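Local atomic coordinates of XC6422 protein (Xanthomonas campestris, PDB entry 2FUK), a protein that probably acts as a serine hydrolase, being a small member of the alpha/beta-hydrolase family that lacks a lid. Residues A[34-39]-A[215-220]; A[125-130]-A[146-151]; A[166-171]-A[193-198]. All coordinates share one frame; numbering follows the deposited sequence.

Contact 1. Residues A[34-39]-A[215-220]; sequences AVQPVT and WLPATP
Two torsions carry Gln-36 to the C-terminal tail: chi1 of -59° sets CG anti to the carbonyl carbon, and chi2 of -81° bends the chain so that its amide end meets Leu-216, Pro-217 and Ala-218. Gln-36 CD lies 3.8 Å from Ala-218 CB and 4.1 Å from Leu-216 CD2, which places the amide between these two side chains. Beyond the turn, at the start of strand 38-43, Val-38 directs CG2 at the ring of Pro-217, and the 3.4 Å from Val-38 CG2 to Pro-217 CG is tighter than ordinary carbon contact. The rings of Pro-37 and Pro-217 run antiparallel alongside each other, with Pro-37 CG 3.8 Å from Pro-217 CG. At the other end the methyl CB of Ala-34 meets the terminal carboxylate, 3.5 Å from Pro-220 OXT. Leu-216 also packs on Ile-70, in the loop before strand 71-75, and on Trp-114 of strand 112-118. Pro-37 is the centre of an inverse gamma turn, closed by Val-38 N bonding Gln-36 O at 2.8 Å; the tail beyond helix 201-212 thus packs where this turn enters strand 38-43 of the alpha/beta-hydrolase sheet.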
ATOM      1  N   ALA A  34      -9.430   0.934  10.450  1.00 16.14           N
ATOM      2  CA  ALA A  34      -9.699   0.804  11.878  1.00 15.60           C
ATOM      3  C   ALA A  34      -8.408   1.005  12.669  1.00 15.73           C
ATOM      4  O   ALA A  34      -7.419   0.290  12.464  1.00 15.18           O
ATOM      5  CB  ALA A  34     -10.286  -0.567  12.173  1.00 15.61           C
ATOM      6  N   VAL A  35      -8.422   1.979  13.573  1.00 15.12           N
ATOM      7  CA  VAL A  35      -7.249   2.287  14.385  1.00 15.05           C
ATOM      8  C   VAL A  35      -7.007   1.192  15.422  1.00 14.50           C
ATOM      9  O   VAL A  35      -7.950   0.618  15.979  1.00 14.52           O
ATOM     10  CB  VAL A  35      -7.428   3.629  15.116  1.00 16.62           C
ATOM     11  CG1 VAL A  35      -8.542   3.508  16.145  1.00 19.02           C
ATOM     12  CG2 VAL A  35      -6.113   4.049  15.757  1.00 17.32           C
ATOM     13  N   GLN A  36      -5.738   0.903  15.673  1.00 11.68           N
ATOM     14  CA  GLN A  36      -5.358  -0.118  16.638  1.00 10.47           C
ATOM     15  C   GLN A  36      -4.702   0.551  17.832  1.00  9.50           C
ATOM     16  O   GLN A  36      -3.984   1.543  17.682  1.00  9.65           O
ATOM     17  CB  GLN A  36      -4.362  -1.092  16.007  1.00 10.50           C
ATOM     18  CG  GLN A  36      -4.886  -1.810  14.777  1.00 11.61           C
ATOM     19  CD  GLN A  36      -5.766  -2.988  15.123  1.00 10.78           C
ATOM     20  OE1 GLN A  36      -6.537  -3.467  14.286  1.00 14.42           O
ATOM     21  NE2 GLN A  36      -5.649  -3.473  16.348  1.00  8.81           N
ATOM     22  N   PRO A  37      -4.932   0.010  19.035  1.00  8.72           N
ATOM     23  CA  PRO A  37      -4.356   0.550  20.269  1.00  7.73           C
ATOM     24  C   PRO A  37      -2.934   0.016  20.379  1.00  7.50           C
ATOM     25  O   PRO A  37      -2.548  -0.566  21.390  1.00  6.67           O
ATOM     26  CB  PRO A  37      -5.279  -0.015  21.341  1.00  7.79           C
ATOM     27  CG  PRO A  37      -5.622  -1.363  20.795  1.00 10.03           C
ATOM     28  CD  PRO A  37      -5.847  -1.111  19.322  1.00  8.26           C
ATOM     29  N   VAL A  38      -2.169   0.224  19.312  1.00  7.63           N
ATOM     30  CA  VAL A  38      -0.800  -0.265  19.228  1.00  7.52           C
ATOM     31  C   VAL A  38       0.134   0.758  18.602  1.00  6.02           C
ATOM     32  O   VAL A  38      -0.247   1.476  17.680  1.00  5.89           O
ATOM     33  CB  VAL A  38      -0.731  -1.537  18.339  1.00  5.90           C
ATOM     34  CG1 VAL A  38       0.710  -2.029  18.231  1.00  8.44           C
ATOM     35  CG2 VAL A  38      -1.638  -2.633  18.899  1.00  7.37           C
ATOM     36  N   THR A  39       1.355   0.821  19.122  1.00  7.76           N
ATOM     37  CA  THR A  39       2.389   1.695  18.577  1.00  5.74           C
ATOM     38  C   THR A  39       3.562   0.752  18.356  1.00  6.95           C
ATOM     39  O   THR A  39       3.902  -0.038  19.241  1.00  6.45           O
ATOM     40  CB  THR A  39       2.821   2.813  19.555  1.00  7.04           C
ATOM     41  OG1 THR A  39       1.746   3.741  19.742  1.00  8.12           O
ATOM     42  CG2 THR A  39       4.013   3.585  18.985  1.00  7.81           C
ATOM     43  N   TRP A 215      -2.798 -11.110  15.137  1.00  9.88           N
ATOM     44  CA  TRP A 215      -2.326 -10.599  16.416  1.00 10.31           C
ATOM     45  C   TRP A 215      -2.831  -9.181  16.658  1.00  9.86           C
ATOM     46  O   TRP A 215      -2.533  -8.576  17.683  1.00 10.47           O
ATOM     47  CB  TRP A 215      -0.796 -10.628  16.498  1.00  9.84           C
ATOM     48  CG  TRP A 215      -0.211 -11.997  16.319  1.00 11.52           C
ATOM     49  CD1 TRP A 215      -0.809 -13.194  16.605  1.00 11.83           C
ATOM     50  CD2 TRP A 215       1.093 -12.312  15.812  1.00 11.51           C
ATOM     51  NE1 TRP A 215       0.041 -14.234  16.301  1.00 12.20           N
ATOM     52  CE2 TRP A 215       1.215 -13.720  15.814  1.00 11.63           C
ATOM     53  CE3 TRP A 215       2.170 -11.540  15.355  1.00 10.74           C
ATOM     54  CZ2 TRP A 215       2.377 -14.372  15.373  1.00 11.31           C
ATOM     55  CZ3 TRP A 215       3.321 -12.189  14.920  1.00 11.03           C
ATOM     56  CH2 TRP A 215       3.414 -13.589  14.932  1.00 12.12           C
ATOM     57  N   LEU A 216      -3.593  -8.646  15.710  1.00 10.54           N
ATOM     58  CA  LEU A 216      -4.131  -7.305  15.882  1.00 11.19           C
ATOM     59  C   LEU A 216      -5.132  -7.351  17.031  1.00 12.50           C
ATOM     60  O   LEU A 216      -6.070  -8.151  17.014  1.00 13.71           O
ATOM     61  CB  LEU A 216      -4.817  -6.836  14.598  1.00 10.32           C
ATOM     62  CG  LEU A 216      -3.864  -6.652  13.416  1.00 11.21           C
ATOM     63  CD1 LEU A 216      -4.650  -6.305  12.156  1.00 11.34           C
ATOM     64  CD2 LEU A 216      -2.857  -5.559  13.746  1.00 10.67           C
ATOM     65  N   PRO A 217      -4.937  -6.506  18.056  1.00 12.36           N
ATOM     66  CA  PRO A 217      -5.873  -6.515  19.187  1.00 12.35           C
ATOM     67  C   PRO A 217      -7.303  -6.097  18.833  1.00 13.22           C
ATOM     68  O   PRO A 217      -8.254  -6.552  19.472  1.00 14.95           O
ATOM     69  CB  PRO A 217      -5.198  -5.592  20.208  1.00 14.79           C
ATOM     70  CG  PRO A 217      -4.363  -4.681  19.363  1.00 16.39           C
ATOM     71  CD  PRO A 217      -3.814  -5.584  18.302  1.00 13.58           C
ATOM     72  N   ALA A 218      -7.456  -5.248  17.820  1.00 14.20           N
ATOM     73  CA  ALA A 218      -8.780  -4.795  17.394  1.00 15.11           C
ATOM     74  C   ALA A 218      -9.152  -5.361  16.024  1.00 16.15           C
ATOM     75  O   ALA A 218      -8.292  -5.618  15.191  1.00 15.32           O
ATOM     76  CB  ALA A 218      -8.829  -3.271  17.363  1.00 15.69           C
ATOM     77  N   THR A 219     -10.449  -5.539  15.797  1.00 18.26           N
ATOM     78  CA  THR A 219     -10.948  -6.094  14.548  1.00 19.46           C
ATOM     79  C   THR A 219     -10.933  -5.072  13.415  1.00 20.24           C
ATOM     80  O   THR A 219     -11.610  -4.048  13.487  1.00 20.96           O
ATOM     81  CB  THR A 219     -12.386  -6.606  14.727  1.00 19.40           C
ATOM     82  OG1 THR A 219     -12.425  -7.554  15.804  1.00 21.62           O
ATOM     83  CG2 THR A 219     -12.885  -7.258  13.441  1.00 20.46           C
ATOM     84  N   PRO A 220     -10.169  -5.344  12.343  1.00 21.03           N
ATOM     85  CA  PRO A 220     -10.124  -4.393  11.228  1.00 21.19           C
ATOM     86  C   PRO A 220     -11.501  -4.158  10.611  1.00 21.68           C
ATOM     87  O   PRO A 220     -12.331  -5.099  10.634  1.00 22.38           O
ATOM     88  CB  PRO A 220      -9.156  -5.049  10.248  1.00 22.27           C
ATOM     89  CG  PRO A 220      -9.306  -6.512  10.539  1.00 23.53           C
ATOM     90  CD  PRO A 220      -9.363  -6.541  12.043  1.00 21.46           C
ATOM     91  OXT PRO A 220     -11.717  -3.033  10.110  1.00 20.90           O
TER

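Contact 2. Residues A[125-130]-A[146-151]; sequences SLRAAA and RWDFSD
Leu-126 lays its CD2 methyl over one face of the Phe-149 ring, displaced toward the rim, with Leu-126 CD2 4.2 Å from Phe-149 CG. On the opposite face, also off centre, sits Trp-147 O, 4.1 Å above the plane of the Phe-149 ring. The second flat group, the guanidinium of Arg-127, is met at its edge by backbone carbonyls. Arg-127 NH1 and NH2 both donate to Ser-150 O, at 2.9 Å and 3.0 Å, in an end-on grip whose acceptor deviates only 1° from the guanidinium plane. NH1 of Arg-127 makes a further bond of 2.8 Å to Asp-148 O, reached from above that carbonyl's plane. These bonds join helix 120-132 to the loop between strands 136-140 and 158-163. Bends at chi2 and chi3 swing the end of the arginine off the helix toward this loop. Residues 148-150 form an Asx turn, in which Ser-150 N donates to Asp-148 OD1 at 3.1 Å, and this local closure probably helps present the carbonyls of Asp-148 and Ser-150 to one cation. Asp-148 OD2 adds a long salt bridge, 3.8 Å from Arg-127 NH1, but it lies well out of the guanidinium plane, so charge alone acts there. Nearby, Phe-149 meets the ring of Trp-177, Trp-147 stacks with Tyr-123, and Leu-126 also packs on Leu-137.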
ATOM      1  N   SER A 125      16.474  -5.364  18.317  1.00  6.24           N
ATOM      2  CA  SER A 125      15.147  -5.519  18.893  1.00  7.06           C
ATOM      3  C   SER A 125      14.954  -6.882  19.550  1.00  7.48           C
ATOM      4  O   SER A 125      14.281  -6.985  20.568  1.00  7.74           O
ATOM      5  CB  SER A 125      14.054  -5.257  17.846  1.00  6.18           C
ATOM      6  OG  SER A 125      14.212  -6.033  16.680  1.00  6.74           O
ATOM      7  N   LEU A 126      15.552  -7.927  18.982  1.00  8.03           N
ATOM      8  CA  LEU A 126      15.430  -9.259  19.570  1.00  7.85           C
ATOM      9  C   LEU A 126      16.165  -9.299  20.916  1.00  8.98           C
ATOM     10  O   LEU A 126      15.644  -9.810  21.910  1.00  9.25           O
ATOM     11  CB  LEU A 126      16.008 -10.321  18.622  1.00  9.27           C
ATOM     12  CG  LEU A 126      15.977 -11.759  19.142  1.00 10.44           C
ATOM     13  CD1 LEU A 126      14.547 -12.173  19.450  1.00 11.66           C
ATOM     14  CD2 LEU A 126      16.593 -12.693  18.110  1.00 12.35           C
ATOM     15  N   ARG A 127      17.373  -8.746  20.945  1.00  8.72           N
ATOM     16  CA  ARG A 127      18.152  -8.717  22.176  1.00  9.07           C
ATOM     17  C   ARG A 127      17.446  -7.874  23.233  1.00  8.59           C
ATOM     18  O   ARG A 127      17.537  -8.160  24.423  1.00 10.38           O
ATOM     19  CB  ARG A 127      19.556  -8.159  21.909  1.00 10.44           C
ATOM     20  CG  ARG A 127      20.501  -9.148  21.210  1.00 13.00           C
ATOM     21  CD  ARG A 127      21.739  -9.405  22.064  1.00 13.95           C
ATOM     22  NE  ARG A 127      21.402 -10.030  23.338  1.00 16.74           N
ATOM     23  CZ  ARG A 127      21.389 -11.342  23.567  1.00 16.90           C
ATOM     24  NH1 ARG A 127      21.702 -12.200  22.602  1.00 16.89           N
ATOM     25  NH2 ARG A 127      21.060 -11.799  24.768  1.00 18.03           N
ATOM     26  N   ALA A 128      16.736  -6.840  22.797  1.00  8.92           N
ATOM     27  CA  ALA A 128      16.037  -5.968  23.731  1.00  7.99           C
ATOM     28  C   ALA A 128      14.656  -6.477  24.131  1.00  8.20           C
ATOM     29  O   ALA A 128      14.009  -5.900  25.003  1.00  7.83           O
ATOM     30  CB  ALA A 128      15.929  -4.557  23.145  1.00  8.95           C
ATOM     31  N   ALA A 129      14.210  -7.563  23.509  1.00  8.40           N
ATOM     32  CA  ALA A 129      12.885  -8.107  23.800  1.00 10.08           C
ATOM     33  C   ALA A 129      12.656  -8.454  25.271  1.00 10.63           C
ATOM     34  O   ALA A 129      11.602  -8.141  25.823  1.00 11.46           O
ATOM     35  CB  ALA A 129      12.622  -9.332  22.928  1.00 10.16           C
ATOM     36  N   ALA A 130      13.633  -9.095  25.905  1.00 10.58           N
ATOM     37  CA  ALA A 130      13.479  -9.478  27.311  1.00 11.85           C
ATOM     38  C   ALA A 130      13.171  -8.275  28.185  1.00 13.01           C
ATOM     39  O   ALA A 130      12.260  -8.312  29.008  1.00 15.23           O
ATOM     40  CB  ALA A 130      14.742 -10.164  27.816  1.00 12.56           C
ATOM     41  N   ARG A 146      26.259 -13.990  12.402  1.00 23.38           N
ATOM     42  CA  ARG A 146      27.170 -12.863  12.610  1.00 23.68           C
ATOM     43  C   ARG A 146      27.042 -12.221  14.000  1.00 23.70           C
ATOM     44  O   ARG A 146      28.021 -11.696  14.539  1.00 25.16           O
ATOM     45  CB  ARG A 146      26.943 -11.808  11.523  1.00 24.35           C
ATOM     46  CG  ARG A 146      28.163 -10.922  11.233  1.00 25.73           C
ATOM     47  CD  ARG A 146      29.358 -11.765  10.781  1.00 27.49           C
ATOM     48  NE  ARG A 146      29.041 -12.534   9.579  1.00 28.37           N
ATOM     49  CZ  ARG A 146      29.838 -13.453   9.042  1.00 27.93           C
ATOM     50  NH1 ARG A 146      31.014 -13.730   9.599  1.00 28.01           N
ATOM     51  NH2 ARG A 146      29.454 -14.100   7.947  1.00 27.77           N
ATOM     52  N   TRP A 147      25.843 -12.271  14.576  1.00 22.59           N
ATOM     53  CA  TRP A 147      25.582 -11.709  15.901  1.00 21.34           C
ATOM     54  C   TRP A 147      25.133 -12.806  16.865  1.00 21.70           C
ATOM     55  O   TRP A 147      24.679 -13.875  16.443  1.00 22.72           O
ATOM     56  CB  TRP A 147      24.499 -10.629  15.824  1.00 20.79           C
ATOM     57  CG  TRP A 147      24.855  -9.450  14.966  1.00 20.46           C
ATOM     58  CD1 TRP A 147      24.437  -9.211  13.691  1.00 20.62           C
ATOM     59  CD2 TRP A 147      25.697  -8.349  15.325  1.00 19.57           C
ATOM     60  NE1 TRP A 147      24.959  -8.025  13.229  1.00 20.89           N
ATOM     61  CE2 TRP A 147      25.741  -7.476  14.213  1.00 20.65           C
ATOM     62  CE3 TRP A 147      26.422  -8.014  16.478  1.00 19.93           C
ATOM     63  CZ2 TRP A 147      26.481  -6.288  14.219  1.00 18.91           C
ATOM     64  CZ3 TRP A 147      27.160  -6.828  16.484  1.00 20.49           C
ATOM     65  CH2 TRP A 147      27.180  -5.981  15.359  1.00 19.88           C
ATOM     66  N   ASP A 148      25.239 -12.538  18.164  1.00 21.57           N
ATOM     67  CA  ASP A 148      24.854 -13.523  19.164  1.00 20.85           C
ATOM     68  C   ASP A 148      23.391 -13.420  19.578  1.00 19.65           C
ATOM     69  O   ASP A 148      22.974 -12.411  20.149  1.00 20.87           O
ATOM     70  CB  ASP A 148      25.744 -13.389  20.396  1.00 22.54           C
ATOM     71  CG  ASP A 148      25.289 -14.268  21.527  1.00 23.96           C
ATOM     72  OD1 ASP A 148      25.061 -15.476  21.277  1.00 23.84           O
ATOM     73  OD2 ASP A 148      25.165 -13.753  22.664  1.00 27.27           O
ATOM     74  N   PHE A 149      22.626 -14.479  19.296  1.00 18.88           N
ATOM     75  CA  PHE A 149      21.196 -14.543  19.627  1.00 17.41           C
ATOM     76  C   PHE A 149      20.910 -15.436  20.828  1.00 17.66           C
ATOM     77  O   PHE A 149      19.757 -15.801  21.078  1.00 17.33           O
ATOM     78  CB  PHE A 149      20.389 -15.084  18.438  1.00 17.77           C
ATOM     79  CG  PHE A 149      20.395 -14.192  17.224  1.00 17.44           C
ATOM     80  CD1 PHE A 149      19.996 -14.697  15.991  1.00 19.19           C
ATOM     81  CD2 PHE A 149      20.803 -12.864  17.301  1.00 20.01           C
ATOM     82  CE1 PHE A 149      20.003 -13.892  14.844  1.00 18.93           C
ATOM     83  CE2 PHE A 149      20.815 -12.049  16.158  1.00 19.59           C
ATOM     84  CZ  PHE A 149      20.415 -12.567  14.931  1.00 18.20           C
ATOM     85  N   SER A 150      21.949 -15.807  21.566  1.00 17.96           N
ATOM     86  CA  SER A 150      21.758 -16.668  22.726  1.00 18.09           C
ATOM     87  C   SER A 150      21.138 -15.921  23.900  1.00 18.22           C
ATOM     88  O   SER A 150      21.308 -14.713  24.051  1.00 18.17           O
ATOM     89  CB  SER A 150      23.087 -17.309  23.149  1.00 18.18           C
ATOM     90  OG  SER A 150      24.077 -16.339  23.424  1.00 20.32           O
ATOM     91  N   ASP A 151      20.394 -16.647  24.721  1.00 18.87           N
ATOM     92  CA  ASP A 151      19.745 -16.065  25.888  1.00 20.28           C
ATOM     93  C   ASP A 151      18.854 -14.860  25.558  1.00 19.65           C
ATOM     94  O   ASP A 151      18.920 -13.821  26.220  1.00 20.93           O
ATOM     95  CB  ASP A 151      20.796 -15.669  26.935  1.00 22.42           C
ATOM     96  CG  ASP A 151      20.198 -15.483  28.322  1.00 25.48           C
ATOM     97  OD1 ASP A 151      20.959 -15.200  29.279  1.00 26.32           O
ATOM     98  OD2 ASP A 151      18.964 -15.623  28.460  1.00 27.04           O
TER

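Contact 3. Residues A[166-171]-A[193-198]; sequences DEIVDP and TSHFFH
His-195 donates from ND1 to Asp-166 OD2 across 2.9 Å, and the N-H...acceptor angle of 172° makes the bond nearly straight. The oxygen lies in the imidazole plane and is met on its syn side, although carboxylate and ring are turned 54° against each other. Over one face of the imidazole comes Ile-168 CB, 3.8 Å from the centroid of the His-195 ring and nearly along its normal, a CH-pi contact placed above the middle. Val-169 adds a second apolar touch from an oblique direction, with Val-169 CG2 3.8 Å from His-195 CE1. With chi1 at -174°, trans to N, the His-195 ring is carried out so that its ND1 edge faces Asp-166.

The next shell fixes the carboxylate. The other oxygen, Asp-166 OD1, accepts from Ile-168 N at 2.9 Å and from Val-169 N at 2.8 Å, an Asx turn and a longer Asx motif sharing one acceptor; these two bonds should restrain rotation of the carboxylate and probably help keep OD2 turned to the imidazole. A water bridges the loops, accepting from Glu-167 N at 2.9 Å and from His-195 N at 3.0 Å. The histidine's own loop is shaped by a type I beta turn from Ser-194 to Phe-197, with Phe-197 N bonded to Ser-194 O, while His-198 N donates to Ser-194 OG.

Further out, the imidazole meets the ring of Phe-118 and touches Ser-119, which sits on a probable nucleophile elbow (GxSxG). With ND1 occupied by the aspartate, NE2 is the ring nitrogen that could serve the serine, consistent with a Ser-119, His-195, Asp-166 charge relay as in other serine alpha/beta hydrolases.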
ATOM      1  N   ASP A 166      19.344 -14.105  -0.027  1.00  9.59           N
ATOM      2  CA  ASP A 166      20.069 -13.094   0.742  1.00 10.19           C
ATOM      3  C   ASP A 166      21.578 -13.374   0.627  1.00 10.23           C
ATOM      4  O   ASP A 166      22.034 -14.466   0.963  1.00 10.46           O
ATOM      5  CB  ASP A 166      19.631 -13.175   2.209  1.00 11.01           C
ATOM      6  CG  ASP A 166      20.026 -11.949   3.016  1.00 12.07           C
ATOM      7  OD1 ASP A 166      21.110 -11.343   2.884  1.00 11.43           O
ATOM      8  OD2 ASP A 166      19.143 -11.596   3.831  1.00  9.59           O
ATOM      9  N   GLU A 167      22.340 -12.385   0.159  1.00 10.34           N
ATOM     10  CA  GLU A 167      23.789 -12.512  -0.033  1.00 12.01           C
ATOM     11  C   GLU A 167      24.587 -12.078   1.191  1.00 11.72           C
ATOM     12  O   GLU A 167      25.763 -12.415   1.324  1.00 13.03           O
ATOM     13  CB  GLU A 167      24.231 -11.653  -1.229  1.00 14.29           C
ATOM     14  CG  GLU A 167      25.733 -11.621  -1.506  1.00 18.76           C
ATOM     15  CD  GLU A 167      26.237 -12.903  -2.123  1.00 20.73           C
ATOM     16  OE1 GLU A 167      25.399 -13.661  -2.661  1.00 22.14           O
ATOM     17  OE2 GLU A 167      27.467 -13.145  -2.081  1.00 20.39           O
ATOM     18  N   ILE A 168      23.940 -11.319   2.069  1.00 11.22           N
ATOM     19  CA  ILE A 168      24.576 -10.806   3.276  1.00 12.32           C
ATOM     20  C   ILE A 168      24.353 -11.763   4.444  1.00 13.49           C
ATOM     21  O   ILE A 168      25.307 -12.185   5.103  1.00 16.27           O
ATOM     22  CB  ILE A 168      24.013  -9.401   3.621  1.00 11.83           C
ATOM     23  CG1 ILE A 168      24.257  -8.438   2.453  1.00 13.70           C
ATOM     24  CG2 ILE A 168      24.624  -8.887   4.907  1.00 11.77           C
ATOM     25  CD1 ILE A 168      25.710  -8.301   2.027  1.00 13.67           C
ATOM     26  N   VAL A 169      23.092 -12.096   4.702  1.00 13.30           N
ATOM     27  CA  VAL A 169      22.741 -13.019   5.773  1.00 13.08           C
ATOM     28  C   VAL A 169      22.491 -14.378   5.140  1.00 12.19           C
ATOM     29  O   VAL A 169      21.699 -14.493   4.213  1.00 10.69           O
ATOM     30  CB  VAL A 169      21.460 -12.589   6.511  1.00 13.45           C
ATOM     31  CG1 VAL A 169      21.063 -13.653   7.521  1.00 12.96           C
ATOM     32  CG2 VAL A 169      21.680 -11.255   7.201  1.00 13.61           C
ATOM     33  N   ASP A 170      23.186 -15.398   5.631  1.00 12.58           N
ATOM     34  CA  ASP A 170      23.035 -16.758   5.113  1.00 12.04           C
ATOM     35  C   ASP A 170      21.690 -17.321   5.550  1.00 10.28           C
ATOM     36  O   ASP A 170      21.506 -17.630   6.725  1.00  9.87           O
ATOM     37  CB  ASP A 170      24.142 -17.651   5.669  1.00 14.41           C
ATOM     38  CG  ASP A 170      24.154 -19.029   5.037  1.00 15.76           C
ATOM     39  OD1 ASP A 170      23.224 -19.357   4.276  1.00 15.19           O
ATOM     40  OD2 ASP A 170      25.109 -19.789   5.300  1.00 17.47           O
ATOM     41  N   PRO A 171      20.741 -17.478   4.611  1.00 10.49           N
ATOM     42  CA  PRO A 171      19.425 -18.014   4.973  1.00 11.34           C
ATOM     43  C   PRO A 171      19.518 -19.316   5.769  1.00 12.08           C
ATOM     44  O   PRO A 171      18.787 -19.511   6.747  1.00 11.33           O
ATOM     45  CB  PRO A 171      18.752 -18.229   3.618  1.00 11.87           C
ATOM     46  CG  PRO A 171      19.366 -17.157   2.760  1.00 12.30           C
ATOM     47  CD  PRO A 171      20.823 -17.222   3.162  1.00 10.08           C
ATOM     48  N   THR A 193      14.644 -13.710  -3.238  1.00 11.49           N
ATOM     49  CA  THR A 193      14.625 -12.380  -2.653  1.00  9.67           C
ATOM     50  C   THR A 193      15.960 -12.019  -2.017  1.00  9.13           C
ATOM     51  O   THR A 193      16.504 -12.778  -1.208  1.00 10.19           O
ATOM     52  CB  THR A 193      13.505 -12.284  -1.611  1.00  9.32           C
ATOM     53  OG1 THR A 193      12.246 -12.495  -2.263  1.00  9.99           O
ATOM     54  CG2 THR A 193      13.509 -10.922  -0.929  1.00  9.25           C
ATOM     55  N   SER A 194      16.483 -10.854  -2.398  1.00  9.75           N
ATOM     56  CA  SER A 194      17.761 -10.374  -1.886  1.00  8.83           C
ATOM     57  C   SER A 194      17.663  -9.764  -0.488  1.00  9.62           C
ATOM     58  O   SER A 194      16.573  -9.591   0.064  1.00  9.70           O
ATOM     59  CB  SER A 194      18.366  -9.353  -2.853  1.00 10.45           C
ATOM     60  OG  SER A 194      17.565  -8.186  -2.956  1.00 15.14           O
ATOM     61  N   HIS A 195      18.818  -9.418   0.066  1.00  9.20           N
ATOM     62  CA  HIS A 195      18.888  -8.857   1.408  1.00  7.22           C
ATOM     63  C   HIS A 195      18.030  -7.611   1.609  1.00  7.74           C
ATOM     64  O   HIS A 195      17.426  -7.437   2.668  1.00  7.78           O
ATOM     65  CB  HIS A 195      20.339  -8.532   1.770  1.00  7.65           C
ATOM     66  CG  HIS A 195      20.511  -8.078   3.186  1.00  8.37           C
ATOM     67  ND1 HIS A 195      20.212  -8.884   4.263  1.00  6.92           N
ATOM     68  CD2 HIS A 195      20.927  -6.897   3.702  1.00  9.50           C
ATOM     69  CE1 HIS A 195      20.435  -8.218   5.382  1.00  9.13           C
ATOM     70  NE2 HIS A 195      20.869  -7.011   5.070  1.00  9.01           N
ATOM     71  N   PHE A 196      17.983  -6.742   0.600  1.00  7.23           N
ATOM     72  CA  PHE A 196      17.198  -5.516   0.695  1.00  7.28           C
ATOM     73  C   PHE A 196      15.857  -5.631  -0.027  1.00  7.50           C
ATOM     74  O   PHE A 196      15.209  -4.634  -0.318  1.00  8.33           O
ATOM     75  CB  PHE A 196      18.004  -4.334   0.148  1.00  7.86           C
ATOM     76  CG  PHE A 196      19.268  -4.066   0.918  1.00  8.04           C
ATOM     77  CD1 PHE A 196      19.225  -3.428   2.154  1.00  9.94           C
ATOM     78  CD2 PHE A 196      20.498  -4.490   0.426  1.00  9.53           C
ATOM     79  CE1 PHE A 196      20.389  -3.214   2.889  1.00 10.00           C
ATOM     80  CE2 PHE A 196      21.669  -4.282   1.154  1.00  9.56           C
ATOM     81  CZ  PHE A 196      21.615  -3.645   2.386  1.00  9.94           C
ATOM     82  N   PHE A 197      15.449  -6.862  -0.315  1.00  8.89           N
ATOM     83  CA  PHE A 197      14.164  -7.105  -0.970  1.00  9.99           C
ATOM     84  C   PHE A 197      13.952  -6.274  -2.226  1.00 10.23           C
ATOM     85  O   PHE A 197      12.885  -5.680  -2.420  1.00  9.58           O
ATOM     86  CB  PHE A 197      13.024  -6.845   0.018  1.00  8.73           C
ATOM     87  CG  PHE A 197      13.110  -7.674   1.272  1.00  8.57           C
ATOM     88  CD1 PHE A 197      14.013  -7.348   2.279  1.00  8.91           C
ATOM     89  CD2 PHE A 197      12.333  -8.821   1.412  1.00 10.00           C
ATOM     90  CE1 PHE A 197      14.147  -8.157   3.405  1.00  8.27           C
ATOM     91  CE2 PHE A 197      12.455  -9.638   2.535  1.00  8.88           C
ATOM     92  CZ  PHE A 197      13.364  -9.309   3.531  1.00  9.09           C
ATOM     93  N   HIS A 198      14.979  -6.233  -3.071  1.00 10.71           N
ATOM     94  CA  HIS A 198      14.939  -5.490  -4.326  1.00 10.72           C
ATOM     95  C   HIS A 198      13.770  -5.971  -5.180  1.00 10.63           C
ATOM     96  O   HIS A 198      13.656  -7.164  -5.481  1.00 10.62           O
ATOM     97  CB  HIS A 198      16.256  -5.693  -5.085  1.00 10.19           C
ATOM     98  CG  HIS A 198      16.295  -5.039  -6.431  1.00 12.70           C
ATOM     99  ND1 HIS A 198      16.619  -3.712  -6.611  1.00 14.21           N
ATOM    100  CD2 HIS A 198      16.068  -5.541  -7.668  1.00 13.23           C
ATOM    101  CE1 HIS A 198      16.595  -3.427  -7.901  1.00 13.79           C
ATOM    102  NE2 HIS A 198      16.262  -4.520  -8.563  1.00 14.06           N
TER
HETATM  103  O   HOH W   1      21.506  -9.945  -1.268  1.00  8.37           O

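How the contacts relate
Read from the N terminus, the chain first enters contact 1 at 34-39, which closes only at the C-terminal 215-220 and ties the entry to strand 38-43 to the tail after helix 201-212; its loop encloses most of the fold, and the other two contacts nest inside it. Contact 2 closes within this span, joining helix 120-132 to the loop after strand 136-140. Contact 3 follows in series, linking the loop after strand 158-163 to the one after strand 186-190. The nearest atoms of contacts 2 and 3 are about 5 Å apart without touching, whereas the centre of contact 1 lies about 27 Å from that of contact 2 and about 30 Å from that of contact 3.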